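Local coordinates for protein paraflagellar rod component (Trypanosoma brucei, PDB 2Q0X) that is of unknown function but adopts the alpha/beta-hydrolase fold and is named as a component of the paraflagellar rod, at residues A[18-32]-A[93-105]. Residues are numbered along the deposited sequence; the frame is centred on the assembly and turned at random.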
loop_
_atom_site.group_PDB
_atom_site.type_symbol
_atom_site.label_atom_id
_atom_site.label_comp_id
_atom_site.label_asym_id
_atom_site.label_seq_id
_atom_site.Cartn_x
_atom_site.Cartn_y
_atom_site.Cartn_z
ATOM N N PHE A 18 2.791 11.046 -7.243
ATOM C CA PHE A 18 4.087 11.306 -6.659
ATOM C C PHE A 18 4.191 10.660 -5.300
ATOM O O PHE A 18 3.224 10.077 -4.802
ATOM C CB PHE A 18 4.369 12.813 -6.587
ATOM C CG PHE A 18 3.583 13.538 -5.547
ATOM C CD1 PHE A 18 2.283 13.918 -5.789
ATOM C CD2 PHE A 18 4.158 13.864 -4.328
ATOM C CE1 PHE A 18 1.553 14.598 -4.839
ATOM C CE2 PHE A 18 3.433 14.532 -3.365
ATOM C CZ PHE A 18 2.118 14.909 -3.630
ATOM N N THR A 19 5.393 10.725 -4.728
ATOM C CA THR A 19 5.629 10.249 -3.377
ATOM C C THR A 19 6.299 11.360 -2.549
ATOM O O THR A 19 7.008 12.203 -3.085
ATOM C CB THR A 19 6.507 8.982 -3.370
ATOM O OG1 THR A 19 7.811 9.313 -3.832
ATOM C CG2 THR A 19 5.928 7.872 -4.279
ATOM N N TYR A 20 6.042 11.380 -1.250
ATOM C CA TYR A 20 6.811 12.244 -0.361
ATOM C C TYR A 20 7.413 11.393 0.741
ATOM O O TYR A 20 6.827 10.388 1.151
ATOM C CB TYR A 20 5.967 13.408 0.176
ATOM C CG TYR A 20 4.818 13.008 1.082
ATOM C CD1 TYR A 20 3.646 12.479 0.551
ATOM C CD2 TYR A 20 4.908 13.180 2.469
ATOM C CE1 TYR A 20 2.584 12.124 1.374
ATOM C CE2 TYR A 20 3.874 12.813 3.297
ATOM C CZ TYR A 20 2.696 12.287 2.742
ATOM O OH TYR A 20 1.639 11.930 3.550
ATOM N N TYR A 21 8.603 11.784 1.180
ATOM C CA TYR A 21 9.378 10.999 2.139
ATOM C C TYR A 21 8.830 11.179 3.542
ATOM O O TYR A 21 8.737 12.295 4.052
ATOM C CB TYR A 21 10.863 11.393 2.137
ATOM C CG TYR A 21 11.719 10.673 1.122
ATOM C CD1 TYR A 21 12.381 9.491 1.451
ATOM C CD2 TYR A 21 11.896 11.188 -0.156
ATOM C CE1 TYR A 21 13.185 8.823 0.521
ATOM C CE2 TYR A 21 12.706 10.530 -1.099
ATOM C CZ TYR A 21 13.348 9.353 -0.761
ATOM O OH TYR A 21 14.142 8.714 -1.707
ATOM N N LYS A 22 8.482 10.053 4.150
ATOM C CA LYS A 22 8.142 9.960 5.566
ATOM C C LYS A 22 9.426 9.780 6.367
ATOM O O LYS A 22 9.500 10.159 7.535
ATOM C CB LYS A 22 7.198 8.762 5.756
ATOM C CG LYS A 22 7.073 8.157 7.158
ATOM C CD LYS A 22 6.244 6.863 7.071
ATOM C CE LYS A 22 6.292 6.008 8.328
ATOM N NZ LYS A 22 6.040 4.561 8.019
ATOM N N ASP A 23 10.440 9.227 5.704
ATOM C CA ASP A 23 11.662 8.743 6.344
ATOM C C ASP A 23 12.403 8.046 5.205
ATOM O O ASP A 23 11.770 7.638 4.236
ATOM C CB ASP A 23 11.330 7.830 7.556
ATOM C CG ASP A 23 11.503 6.343 7.273
ATOM O OD1 ASP A 23 12.443 5.945 6.569
ATOM O OD2 ASP A 23 10.709 5.550 7.817
ATOM N N PRO A 24 13.742 7.920 5.290
ATOM C CA PRO A 24 14.499 7.409 4.130
ATOM C C PRO A 24 14.312 5.913 3.786
ATOM O O PRO A 24 15.194 5.319 3.171
ATOM C CB PRO A 24 15.954 7.702 4.514
ATOM C CG PRO A 24 15.961 7.693 6.015
ATOM C CD PRO A 24 14.622 8.238 6.432
ATOM N N TYR A 25 13.175 5.328 4.167
ATOM C CA TYR A 25 12.840 3.938 3.845
ATOM C C TYR A 25 11.388 3.786 3.389
ATOM O O TYR A 25 11.090 2.894 2.597
ATOM C CB TYR A 25 13.087 3.028 5.052
ATOM C CG TYR A 25 14.552 2.798 5.371
ATOM C CD1 TYR A 25 15.386 2.128 4.470
ATOM C CD2 TYR A 25 15.099 3.227 6.579
ATOM C CE1 TYR A 25 16.725 1.911 4.763
ATOM C CE2 TYR A 25 16.427 3.015 6.877
ATOM C CZ TYR A 25 17.236 2.358 5.969
ATOM O OH TYR A 25 18.556 2.152 6.275
ATOM N N CYS A 26 10.501 4.635 3.910
ATOM C CA CYS A 26 9.087 4.635 3.539
ATOM C C CYS A 26 8.755 5.921 2.771
ATOM O O CYS A 26 8.935 7.033 3.293
ATOM C CB CYS A 26 8.168 4.541 4.773
ATOM S SG CYS A 26 8.812 3.719 6.272
ATOM N N LYS A 27 8.280 5.769 1.541
ATOM C CA LYS A 27 7.738 6.884 0.784
ATOM C C LYS A 27 6.255 6.639 0.710
ATOM O O LYS A 27 5.820 5.485 0.672
ATOM C CB LYS A 27 8.268 6.924 -0.638
ATOM C CG LYS A 27 9.748 6.895 -0.776
ATOM C CD LYS A 27 10.087 6.882 -2.269
ATOM C CE LYS A 27 11.571 7.026 -2.493
ATOM N NZ LYS A 27 11.911 7.238 -3.927
ATOM N N ILE A 28 5.499 7.731 0.682
ATOM C CA ILE A 28 4.049 7.698 0.681
ATOM C C ILE A 28 3.546 8.162 -0.691
ATOM O O ILE A 28 3.792 9.305 -1.088
ATOM C CB ILE A 28 3.480 8.618 1.784
ATOM C CG1 ILE A 28 4.060 8.232 3.158
ATOM C CG2 ILE A 28 1.979 8.546 1.798
ATOM C CD1 ILE A 28 3.863 9.292 4.219
ATOM N N PRO A 29 2.882 7.263 -1.434
ATOM C CA PRO A 29 2.241 7.630 -2.679
ATOM C C PRO A 29 0.979 8.456 -2.535
ATOM O O PRO A 29 0.135 8.208 -1.659
ATOM C CB PRO A 29 1.876 6.282 -3.313
ATOM C CG PRO A 29 2.609 5.286 -2.582
ATOM C CD PRO A 29 2.766 5.820 -1.192
ATOM N N VAL A 30 0.861 9.403 -3.440
ATOM C CA VAL A 30 -0.243 10.325 -3.501
ATOM C C VAL A 30 -0.681 10.381 -4.958
ATOM O O VAL A 30 0.128 10.641 -5.844
ATOM C CB VAL A 30 0.164 11.763 -3.030
ATOM C CG1 VAL A 30 -1.043 12.671 -3.051
ATOM C CG2 VAL A 30 0.833 11.748 -1.629
ATOM N N PHE A 31 -1.954 10.130 -5.193
ATOM C CA PHE A 31 -2.536 10.204 -6.528
ATOM C C PHE A 31 -3.507 11.384 -6.591
ATOM O O PHE A 31 -4.509 11.389 -5.888
ATOM C CB PHE A 31 -3.287 8.909 -6.853
ATOM C CG PHE A 31 -3.794 8.845 -8.257
ATOM C CD1 PHE A 31 -5.144 8.856 -8.518
ATOM C CD2 PHE A 31 -2.899 8.744 -9.328
ATOM C CE1 PHE A 31 -5.604 8.789 -9.831
ATOM C CE2 PHE A 31 -3.349 8.690 -10.618
ATOM C CZ PHE A 31 -4.703 8.706 -10.873
ATOM N N MET A 32 -3.204 12.357 -7.451
ATOM C CA MET A 32 -4.035 13.549 -7.638
ATOM C C MET A 32 -4.799 13.506 -8.978
ATOM O O MET A 32 -4.231 13.160 -10.005
ATOM C CB MET A 32 -3.158 14.789 -7.644
ATOM C CG MET A 32 -2.055 14.792 -6.583
ATOM S SD MET A 32 -1.104 16.315 -6.602
ATOM C CE MET A 32 -0.252 16.220 -8.152
ATOM N N ASP A 93 1.964 12.613 9.249
ATOM C CA ASP A 93 2.280 12.369 7.836
ATOM C C ASP A 93 1.236 12.961 6.894
ATOM O O ASP A 93 1.584 13.569 5.890
ATOM C CB ASP A 93 2.392 10.863 7.554
ATOM C CG ASP A 93 3.528 10.218 8.295
ATOM O OD1 ASP A 93 4.464 10.924 8.681
ATOM O OD2 ASP A 93 3.465 9.003 8.511
ATOM N N VAL A 94 -0.038 12.789 7.220
ATOM C CA VAL A 94 -1.120 13.424 6.455
ATOM C C VAL A 94 -1.053 14.961 6.486
ATOM O O VAL A 94 -1.287 15.613 5.455
ATOM C CB VAL A 94 -2.510 12.894 6.872
ATOM C CG1 VAL A 94 -3.619 13.594 6.068
ATOM C CG2 VAL A 94 -2.584 11.329 6.632
ATOM N N ASP A 95 -0.698 15.530 7.646
ATOM C CA ASP A 95 -0.555 16.985 7.775
ATOM C C ASP A 95 0.573 17.551 6.919
ATOM O O ASP A 95 0.442 18.621 6.333
ATOM C CB ASP A 95 -0.350 17.388 9.230
ATOM C CG ASP A 95 -0.858 18.793 9.514
ATOM O OD1 ASP A 95 -1.928 19.163 8.961
ATOM O OD2 ASP A 95 -0.170 19.520 10.266
ATOM N N ASP A 96 1.674 16.810 6.850
ATOM C CA ASP A 96 2.774 17.101 5.932
ATOM C C ASP A 96 2.311 17.107 4.463
ATOM O O ASP A 96 2.755 17.928 3.666
ATOM C CB ASP A 96 3.919 16.079 6.108
ATOM C CG ASP A 96 4.543 16.103 7.522
ATOM O OD1 ASP A 96 4.373 17.125 8.239
ATOM O OD2 ASP A 96 5.213 15.100 7.913
ATOM N N LEU A 97 1.430 16.187 4.091
ATOM C CA LEU A 97 0.883 16.189 2.730
ATOM C C LEU A 97 -0.001 17.426 2.505
ATOM O O LEU A 97 0.106 18.089 1.475
ATOM C CB LEU A 97 0.103 14.897 2.446
ATOM C CG LEU A 97 -0.614 14.846 1.096
ATOM C CD1 LEU A 97 0.375 15.184 -0.060
ATOM C CD2 LEU A 97 -1.385 13.513 0.882
ATOM N N ILE A 98 -0.856 17.739 3.474
ATOM C CA ILE A 98 -1.669 18.950 3.397
ATOM C C ILE A 98 -0.794 20.187 3.139
ATOM O O ILE A 98 -1.081 20.976 2.242
ATOM C CB ILE A 98 -2.551 19.142 4.641
ATOM C CG1 ILE A 98 -3.594 18.017 4.724
ATOM C CG2 ILE A 98 -3.258 20.518 4.617
ATOM C CD1 ILE A 98 -4.410 18.013 6.055
ATOM N N GLY A 99 0.279 20.339 3.915
ATOM C CA GLY A 99 1.257 21.371 3.674
ATOM C C GLY A 99 1.829 21.413 2.264
ATOM O O GLY A 99 1.948 22.495 1.655
ATOM N N ILE A 100 2.212 20.248 1.751
ATOM C CA ILE A 100 2.698 20.124 0.377
ATOM C C ILE A 100 1.636 20.568 -0.634
ATOM O O ILE A 100 1.905 21.341 -1.542
ATOM C CB ILE A 100 3.118 18.670 0.081
ATOM C CG1 ILE A 100 4.449 18.357 0.766
ATOM C CG2 ILE A 100 3.164 18.388 -1.453
ATOM C CD1 ILE A 100 4.653 16.834 0.979
ATOM N N LEU A 101 0.418 20.092 -0.468
ATOM C CA LEU A 101 -0.660 20.473 -1.377
ATOM C C LEU A 101 -0.937 21.986 -1.397
ATOM O O LEU A 101 -1.169 22.589 -2.460
ATOM C CB LEU A 101 -1.939 19.739 -0.990
ATOM C CG LEU A 101 -1.960 18.235 -1.271
ATOM C CD1 LEU A 101 -3.158 17.588 -0.629
ATOM C CD2 LEU A 101 -1.937 17.975 -2.802
ATOM N N LEU A 102 -0.934 22.584 -0.209
ATOM C CA LEU A 102 -1.192 24.011 -0.080
ATOM C C LEU A 102 -0.093 24.802 -0.754
ATOM O O LEU A 102 -0.373 25.633 -1.612
ATOM C CB LEU A 102 -1.335 24.422 1.383
ATOM C CG LEU A 102 -2.530 23.846 2.146
ATOM C CD1 LEU A 102 -2.490 24.282 3.619
ATOM C CD2 LEU A 102 -3.846 24.233 1.496
ATOM N N ARG A 103 1.162 24.550 -0.407
ATOM C CA ARG A 103 2.215 25.410 -0.968
ATOM C C ARG A 103 2.639 25.004 -2.376
ATOM O O ARG A 103 2.922 25.877 -3.202
ATOM C CB ARG A 103 3.428 25.617 -0.040
ATOM C CG ARG A 103 3.722 24.534 0.959
ATOM C CD ARG A 103 5.031 24.747 1.690
ATOM N NE ARG A 103 6.161 24.861 0.758
ATOM C CZ ARG A 103 6.763 23.854 0.118
ATOM N NH1 ARG A 103 6.382 22.585 0.281
ATOM N NH2 ARG A 103 7.775 24.129 -0.696
ATOM N N ASP A 104 2.656 23.706 -2.672
ATOM C CA ASP A 104 3.229 23.248 -3.942
ATOM C C ASP A 104 2.222 23.014 -5.068
ATOM O O ASP A 104 2.609 23.040 -6.229
ATOM C CB ASP A 104 4.126 22.029 -3.727
ATOM C CG ASP A 104 5.310 22.336 -2.828
ATOM O OD1 ASP A 104 5.785 23.491 -2.835
ATOM O OD2 ASP A 104 5.781 21.431 -2.112
ATOM N N HIS A 105 0.939 22.860 -4.754
ATOM C CA HIS A 105 -0.061 22.584 -5.797
ATOM C C HIS A 105 -1.230 23.585 -5.882
ATOM O O HIS A 105 -2.301 23.248 -6.367
ATOM C CB HIS A 105 -0.548 21.133 -5.652
ATOM C CG HIS A 105 0.534 20.124 -5.880
ATOM N ND1 HIS A 105 1.269 19.573 -4.852
ATOM C CD2 HIS A 105 1.037 19.599 -7.021
ATOM C CE1 HIS A 105 2.170 18.747 -5.349
ATOM N NE2 HIS A 105 2.056 18.751 -6.663
#
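Y20 and L97 mark where the hairpin of strands 18-21 and 26-32 meets helix 93-104. The axes of helix 93-104 and strand 18-21 approach to 10.1 Å; that of strand 26-32 comes to 11.1 Å, at 53° to the helix. The hairpin is antiparallel, with F18 paired to V30 and Y20 to I28 through the backbone, and F18, Y20, I28, V30 and M32 all turn their CB atoms to the helix. The Y20 side chain, with CG set between backbone N and carbonyl carbon (chi1 65°), crosses that of L97 at about a right angle, and its OH donates to D93 O at 2.9 Å. That oxygen also accepts the helical bond from L97 N. The two donors come from opposite faces of the carbonyl plane, the phenol well above it. I28 CG1 lies against one face of the Y20 ring and L97 CA against the other, both toward the rim, while I100 CD1 touches Y20 CB at 3.8 Å. This is one edge of the mixed alpha/beta-hydrolase sheet: 13-21 is the outermost strand, 26-33 pairs antiparallel with 69-73, and helix 87-104 packs across one side; L97 also reaches V73 and L42 of the sheet. L97 and V30 meet tip to tip, CD2 to CG2 at 3.8 Å, and F18 CZ approaches L97 CD1. M32 SD sits over the centre of the ring of H105, the first residue past the helix, 4.0 Å from its centroid, a Met-aromatic contact; the bend at chi3 (-68°) carries M32 CE to 3.7 Å from H105 NE2. At the other end, the extended K22 chain lays its CD near D93 OD2, but the ammonium bonds to S82 O and the carboxylate to Q85 NE2.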